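Local atomic coordinates of conserved protein (Methanothermobacter thermautotrophicus, PDB entry 1T57), a protein that binds flavin mononucleotide and magnesium, though its function is unknown; its fold resembles the alpha/beta domain of pyruvate kinase. Residues A[57-61]-A[62-66]; A[152-155]-A[156-160]. All coordinates share one frame; numbering follows the deposited sequence.

Contact 1. Residues A[57-61]-A[62-66]. With FMN (flavin mononucleotide), chain E.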
ATOM      1  N   VAL A  57     -28.863 -11.399   5.147  1.00 33.14           N
ATOM      2  CA  VAL A  57     -28.649 -11.316   6.592  1.00 35.25           C
ATOM      3  C   VAL A  57     -27.494 -12.118   7.126  1.00 30.15           C
ATOM      4  O   VAL A  57     -27.348 -13.286   6.806  1.00 27.78           O
ATOM      5  CB  VAL A  57     -29.879 -11.809   7.375  1.00 32.87           C
ATOM      6  CG1 VAL A  57     -29.731 -11.466   8.839  1.00 33.32           C
ATOM      7  CG2 VAL A  57     -31.121 -11.209   6.814  1.00 44.71           C
ATOM      8  N   ALA A  58     -26.703 -11.490   7.975  1.00 28.19           N
ATOM      9  CA  ALA A  58     -25.572 -12.153   8.596  1.00 28.59           C
ATOM     10  C   ALA A  58     -26.079 -12.965   9.774  1.00 29.78           C
ATOM     11  O   ALA A  58     -26.588 -12.412  10.760  1.00 28.09           O
ATOM     12  CB  ALA A  58     -24.563 -11.133   9.085  1.00 21.95           C
ATOM     13  N   SER A  59     -25.942 -14.278   9.666  1.00 33.16           N
ATOM     14  CA  SER A  59     -26.364 -15.178  10.730  1.00 36.63           C
ATOM     15  C   SER A  59     -25.355 -16.306  10.797  1.00 37.71           C
ATOM     16  O   SER A  59     -25.382 -17.243   9.987  1.00 36.10           O
ATOM     17  CB  SER A  59     -27.757 -15.755  10.458  1.00 37.44           C
ATOM     18  OG  SER A  59     -28.282 -16.295  11.660  1.00 48.76           O
ATOM     19  N   VAL A  60     -24.456 -16.198  11.770  1.00 37.54           N
ATOM     20  CA  VAL A  60     -23.410 -17.182  11.962  1.00 38.74           C
ATOM     21  C   VAL A  60     -24.012 -18.537  12.320  1.00 43.58           C
ATOM     22  O   VAL A  60     -23.744 -19.536  11.652  1.00 39.58           O
ATOM     23  CB  VAL A  60     -22.432 -16.735  13.071  1.00 35.86           C
ATOM     24  CG1 VAL A  60     -21.331 -17.783  13.238  1.00 27.02           C
ATOM     25  CG2 VAL A  60     -21.823 -15.370  12.713  1.00 29.00           C
ATOM     26  N   SER A  61     -24.835 -18.550  13.366  1.00 44.16           N
ATOM     27  CA  SER A  61     -25.499 -19.759  13.830  1.00 44.88           C
ATOM     28  C   SER A  61     -26.740 -20.053  13.001  1.00 46.38           C
ATOM     29  O   SER A  61     -27.095 -21.213  12.789  1.00 48.97           O
ATOM     30  CB  SER A  61     -25.922 -19.591  15.276  1.00 48.16           C
ATOM     31  OG  SER A  61     -26.941 -18.608  15.358  1.00 50.87           O
ATOM     32  N   GLY A  62     -27.400 -18.995  12.539  1.00 51.34           N
ATOM     33  CA  GLY A  62     -28.606 -19.157  11.741  1.00 46.34           C
ATOM     34  C   GLY A  62     -29.834 -18.700  12.516  1.00 47.47           C
ATOM     35  O   GLY A  62     -30.900 -18.470  11.942  1.00 41.34           O
ATOM     36  N   GLU A  63     -29.695 -18.540  13.827  1.00 48.39           N
ATOM     37  CA  GLU A  63     -30.841 -18.134  14.621  1.00 55.59           C
ATOM     38  C   GLU A  63     -31.502 -16.919  13.973  1.00 52.36           C
ATOM     39  O   GLU A  63     -32.629 -17.026  13.489  1.00 50.84           O
ATOM     40  CB  GLU A  63     -30.417 -17.856  16.071  1.00 58.51           C
ATOM     41  CG  GLU A  63     -31.563 -17.794  17.074  1.00 74.32           C
ATOM     42  CD  GLU A  63     -31.170 -18.317  18.461  1.00 84.48           C
ATOM     43  OE1 GLU A  63     -30.112 -17.916  18.994  1.00 92.15           O
ATOM     44  OE2 GLU A  63     -31.929 -19.138  19.025  1.00 90.34           O
ATOM     45  N   THR A  64     -30.781 -15.796  13.919  1.00 49.77           N
ATOM     46  CA  THR A  64     -31.296 -14.552  13.333  1.00 45.03           C
ATOM     47  C   THR A  64     -31.980 -14.759  11.990  1.00 40.86           C
ATOM     48  O   THR A  64     -33.010 -14.171  11.716  1.00 43.39           O
ATOM     49  CB  THR A  64     -30.194 -13.534  13.109  1.00 48.14           C
ATOM     50  OG1 THR A  64     -29.222 -13.643  14.155  1.00 49.95           O
ATOM     51  CG2 THR A  64     -30.789 -12.141  13.102  1.00 42.52           C
ATOM     52  N   ALA A  65     -31.384 -15.592  11.147  1.00 44.50           N
ATOM     53  CA  ALA A  65     -31.959 -15.903   9.848  1.00 40.70           C
ATOM     54  C   ALA A  65     -33.347 -16.504  10.078  1.00 50.00           C
ATOM     55  O   ALA A  65     -34.328 -16.064   9.460  1.00 46.84           O
ATOM     56  CB  ALA A  65     -31.070 -16.899   9.114  1.00 32.76           C
ATOM     57  N   LEU A  66     -33.422 -17.495  10.978  1.00 49.23           N
ATOM     58  CA  LEU A  66     -34.684 -18.170  11.303  1.00 51.83           C
ATOM     59  C   LEU A  66     -35.788 -17.189  11.632  1.00 52.15           C
ATOM     60  O   LEU A  66     -36.827 -17.173  10.975  1.00 52.29           O
ATOM     61  CB  LEU A  66     -34.506 -19.117  12.482  1.00 59.91           C
ATOM     62  CG  LEU A  66     -33.772 -20.426  12.205  1.00 64.63           C
ATOM     63  CD1 LEU A  66     -33.566 -21.170  13.517  1.00 67.50           C
ATOM     64  CD2 LEU A  66     -34.566 -21.253  11.206  1.00 66.56           C
TER
HETATM   65  N1  FMN E 200     -20.286  -9.119  13.872  1.00 29.18           N
HETATM   66  C2  FMN E 200     -19.524  -8.048  14.326  1.00 30.42           C
HETATM   67  O2  FMN E 200     -19.804  -7.491  15.370  1.00 32.93           O
HETATM   68  N3  FMN E 200     -18.540  -7.460  13.579  1.00 29.29           N
HETATM   69  C4  FMN E 200     -18.129  -8.044  12.409  1.00 35.81           C
HETATM   70  O4  FMN E 200     -17.325  -7.440  11.688  1.00 35.28           O
HETATM   71  C4A FMN E 200     -18.894  -9.102  11.912  1.00 38.36           C
HETATM   72  N5  FMN E 200     -18.553  -9.686  10.713  1.00 30.65           N
HETATM   73  C5A FMN E 200     -19.467 -10.519  10.112  1.00 37.12           C
HETATM   74  C6  FMN E 200     -19.113 -11.081   8.897  1.00 39.49           C
HETATM   75  C7  FMN E 200     -19.910 -12.016   8.298  1.00 39.68           C
HETATM   76  C7M FMN E 200     -19.402 -12.610   7.025  1.00 41.69           C
HETATM   77  C8  FMN E 200     -20.789 -12.737   9.097  1.00 40.92           C
HETATM   78  C8M FMN E 200     -21.608 -13.877   8.516  1.00 39.76           C
HETATM   79  C9  FMN E 200     -21.137 -12.210  10.339  1.00 34.52           C
HETATM   80  C9A FMN E 200     -20.553 -11.035  10.825  1.00 39.79           C
HETATM   81  N10 FMN E 200     -20.734 -10.650  12.161  1.00 39.75           N
HETATM   82  C10 FMN E 200     -20.012  -9.578  12.623  1.00 36.60           C
HETATM   83  C1' FMN E 200     -21.858 -11.184  13.022  1.00 42.77           C
HETATM   84  C2' FMN E 200     -23.159 -10.588  12.561  1.00 45.52           C
HETATM   85  O2' FMN E 200     -23.011  -9.164  12.526  1.00 40.98           O
HETATM   86  C3' FMN E 200     -24.278 -10.915  13.524  1.00 47.55           C
HETATM   87  O3' FMN E 200     -23.954 -10.506  14.818  1.00 44.36           O
HETATM   88  C4' FMN E 200     -24.993 -12.275  13.468  1.00 52.73           C
HETATM   89  O4' FMN E 200     -26.109 -12.095  14.308  1.00 58.81           O
HETATM   90  C5' FMN E 200     -24.477 -13.564  14.068  1.00 54.35           C
HETATM   91  O5' FMN E 200     -25.601 -14.407  13.954  1.00 54.72           O
HETATM   92  P   FMN E 200     -26.320 -15.302  15.081  1.00 51.20           P
HETATM   93  O1P FMN E 200     -27.212 -16.249  14.356  1.00 53.46           O
HETATM   94  O2P FMN E 200     -27.148 -14.468  16.079  1.00 49.82           O
HETATM   95  O3P FMN E 200     -25.201 -16.062  15.805  1.00 54.41           O

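Contact 2. Residues A[152-155]-A[156-160]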
ATOM      1  N   ILE A 152     -21.853  -8.146   3.612  1.00 19.68           N
ATOM      2  CA  ILE A 152     -22.642  -9.287   3.186  1.00 22.26           C
ATOM      3  C   ILE A 152     -23.367  -8.919   1.877  1.00 26.06           C
ATOM      4  O   ILE A 152     -23.695  -9.793   1.071  1.00 30.24           O
ATOM      5  CB  ILE A 152     -23.653  -9.766   4.312  1.00 11.09           C
ATOM      6  CG1 ILE A 152     -24.485  -8.609   4.866  1.00 14.03           C
ATOM      7  CG2 ILE A 152     -22.904 -10.326   5.513  1.00 13.05           C
ATOM      8  CD1 ILE A 152     -25.680  -9.054   5.702  1.00 24.29           C
ATOM      9  N   ALA A 153     -23.587  -7.631   1.637  1.00 23.79           N
ATOM     10  CA  ALA A 153     -24.274  -7.251   0.400  1.00 25.88           C
ATOM     11  C   ALA A 153     -23.390  -7.625  -0.785  1.00 22.83           C
ATOM     12  O   ALA A 153     -23.859  -8.206  -1.748  1.00 25.68           O
ATOM     13  CB  ALA A 153     -24.630  -5.718   0.388  1.00 18.85           C
ATOM     14  N   ILE A 154     -22.103  -7.312  -0.673  1.00 22.78           N
ATOM     15  CA  ILE A 154     -21.111  -7.628  -1.692  1.00 22.47           C
ATOM     16  C   ILE A 154     -20.990  -9.151  -1.880  1.00 18.21           C
ATOM     17  O   ILE A 154     -21.059  -9.664  -2.984  1.00 24.18           O
ATOM     18  CB  ILE A 154     -19.726  -7.027  -1.295  1.00 20.33           C
ATOM     19  CG1 ILE A 154     -19.745  -5.508  -1.428  1.00 25.33           C
ATOM     20  CG2 ILE A 154     -18.662  -7.588  -2.148  1.00 21.35           C
ATOM     21  CD1 ILE A 154     -18.631  -4.796  -0.680  1.00 17.83           C
HETATM   22  N   MSE A 155     -20.811  -9.871  -0.796  1.00 20.67           N
HETATM   23  CA  MSE A 155     -20.699 -11.320  -0.897  1.00 25.28           C
HETATM   24  C   MSE A 155     -21.906 -11.961  -1.613  1.00 23.42           C
HETATM   25  O   MSE A 155     -21.752 -12.799  -2.492  1.00 28.67           O
HETATM   26  CB  MSE A 155     -20.565 -11.911   0.502  1.00 24.15           C
HETATM   27  CG  MSE A 155     -19.467 -11.261   1.333  1.00 26.64           C
HETATM   28 SE   MSE A 155     -19.375 -11.968   3.170  1.00 33.12          SE
HETATM   29  CE  MSE A 155     -20.039 -10.512   4.163  1.00 25.72           C
ATOM     30  N   ALA A 156     -23.105 -11.565  -1.218  1.00 26.13           N
ATOM     31  CA  ALA A 156     -24.317 -12.133  -1.799  1.00 33.07           C
ATOM     32  C   ALA A 156     -24.425 -11.829  -3.281  1.00 38.61           C
ATOM     33  O   ALA A 156     -24.888 -12.670  -4.046  1.00 40.39           O
ATOM     34  CB  ALA A 156     -25.550 -11.620  -1.055  1.00 35.60           C
ATOM     35  N   ALA A 157     -24.009 -10.630  -3.681  1.00 31.29           N
ATOM     36  CA  ALA A 157     -24.042 -10.250  -5.085  1.00 31.09           C
ATOM     37  C   ALA A 157     -23.110 -11.140  -5.885  1.00 36.31           C
ATOM     38  O   ALA A 157     -23.510 -11.739  -6.886  1.00 38.86           O
ATOM     39  CB  ALA A 157     -23.616  -8.850  -5.252  1.00 31.76           C
ATOM     40  N   ASP A 158     -21.860 -11.215  -5.445  1.00 39.15           N
ATOM     41  CA  ASP A 158     -20.863 -12.034  -6.124  1.00 37.78           C
ATOM     42  C   ASP A 158     -21.296 -13.507  -6.174  1.00 36.66           C
ATOM     43  O   ASP A 158     -20.973 -14.223  -7.111  1.00 34.98           O
ATOM     44  CB  ASP A 158     -19.490 -11.887  -5.440  1.00 38.50           C
ATOM     45  CG  ASP A 158     -18.848 -10.505  -5.670  1.00 42.60           C
ATOM     46  OD1 ASP A 158     -17.758 -10.261  -5.109  1.00 44.06           O
ATOM     47  OD2 ASP A 158     -19.427  -9.659  -6.395  1.00 39.37           O
ATOM     48  N   ALA A 159     -22.037 -13.970  -5.182  1.00 38.55           N
ATOM     49  CA  ALA A 159     -22.464 -15.361  -5.221  1.00 41.39           C
ATOM     50  C   ALA A 159     -23.621 -15.502  -6.199  1.00 42.78           C
ATOM     51  O   ALA A 159     -24.015 -16.607  -6.575  1.00 42.71           O
ATOM     52  CB  ALA A 159     -22.886 -15.811  -3.856  1.00 42.05           C
ATOM     53  N   GLY A 160     -24.158 -14.368  -6.624  1.00 41.61           N
ATOM     54  CA  GLY A 160     -25.274 -14.411  -7.538  1.00 39.94           C
ATOM     55  C   GLY A 160     -26.519 -14.709  -6.734  1.00 38.53           C
ATOM     56  O   GLY A 160     -27.550 -15.104  -7.275  1.00 41.72           O
TER

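Contact 1. Residues A[57-61]-A[62-66]
Ala58 and Val60 flank the C9 margin of the flavin isoalloxazine, the flat group here. Ala58 CB lies over one face of the ring, 3.8 Å from FMN C9, while Val60 CG2 approaches the same atom from the other side, nearer the edge, and also packs on C5' of the ribityl chain. Past these apolar contacts the loop becomes a phosphate grip. Ser61 OG is 2.6 Å from FMN O1P, to which it donates, and accepts a nearly straight bond from Glu63 N (3.2 Å, 168°), so one hydroxyl links the ligand to the first turn of the helix. This double role follows from its chi1 of 67°, which sets OG between the backbone N and the carbonyl carbon. Gly62 N adds a bond to FMN O1P at 3.3 Å, and Val60 N donates to the ester oxygen O5' at 3.0 Å. Ser59 OG is placed to join them, but its modelled position is less sure. Thr64 OG1 lies 2.9 Å from FMN O2P and makes a weak bond to O4'. Gly62 is the N-cap, its phi of 110° suiting a residue without CB, and Leu66 N bonds back to Gly62 O. Phosphate bound by a glycine-containing loop at a helix N-terminus is a recurrent nucleotide-binding arrangement, in which the helix dipole probably helps offset the negative charge. The turn joins strand 54-58 to helix 63-69 within a beta-alpha-beta unit completed by strand 75-79; Ala65 and Leu66 pack on helix 95-104, and Ala58 rests against helix 144-158.

Contact 2. Residues A[152-155]-A[156-160]
Asp158 and Ile154, one helical turn apart, run side by side and point the same way. From its CB, 3.7 Å from Ile154 O, the aspartate turns its CG back beside the same carbonyl at 3.6 Å. A chi1 of -71° places CG beside the backbone N and brings the carboxylate alongside the isoleucine. Of its two oxygens, OD1 meets the branch methyl Ile154 CG2 at 4.1 Å, a loose van der Waals contact, whereas OD2 accepts hydrogen bonds from Met189 N and His188 ND1, which probably stabilise the buried charge. Beneath the pair, Asp158 N donates to Ile154 O at 3.0 Å with the N-H aimed straight at the oxygen (180°). The two preceding bonds in the helix, Ala157 N to Ala153 O and Ala156 N to Ile152 O, are more bent. One residue further on, Ala159 N reaches Met155 O at 2.9 Å. Helix 144-158 then closes in a Schellman motif: Gly160 takes a positive phi of 79°, and its N bonds to Ala157 O at 2.7 Å, turning the chain out of the helix. The chain then curls back, and Ala156 is bonded through its backbone to Ile162. The small methyl groups of this turn lie against the helix backbone: Ala156 CB is 3.4 Å from Ile152 O, and Ala157 CB packs on Val164. Ala156 also touches Val56 of strand 54-58, so this face of the helix lies on the sheet. Met155, present as selenomethionine, sends its chain to the flavin side, bent at chi3. The Ile154 and Asp158 side faces the second subunit, where Ile154 packs on Val118 of that subunit and Asp158 on its Ser112.

The two contacts follow one another along the chain, and their centres lie about 16 Å apart, yet they touch directly: Ile152 CD1 of the helix sits 3.5 Å from Ala58 N and 3.8 Å from Val57 C at the end of strand 54-58. The flavin mononucleotide spans both. Residues 57-66 hold its phosphate, while Met155 from residues 152-160 meets the outer methyl of the dimethylbenzene end obliquely, from beyond it, its CE 3.6 Å from FMN C7M. Helix 144-158 thus packs against the strand that feeds the phosphate loop, and earlier in the same helix Gln144 and Lys147 hydrogen-bond the cofactor too.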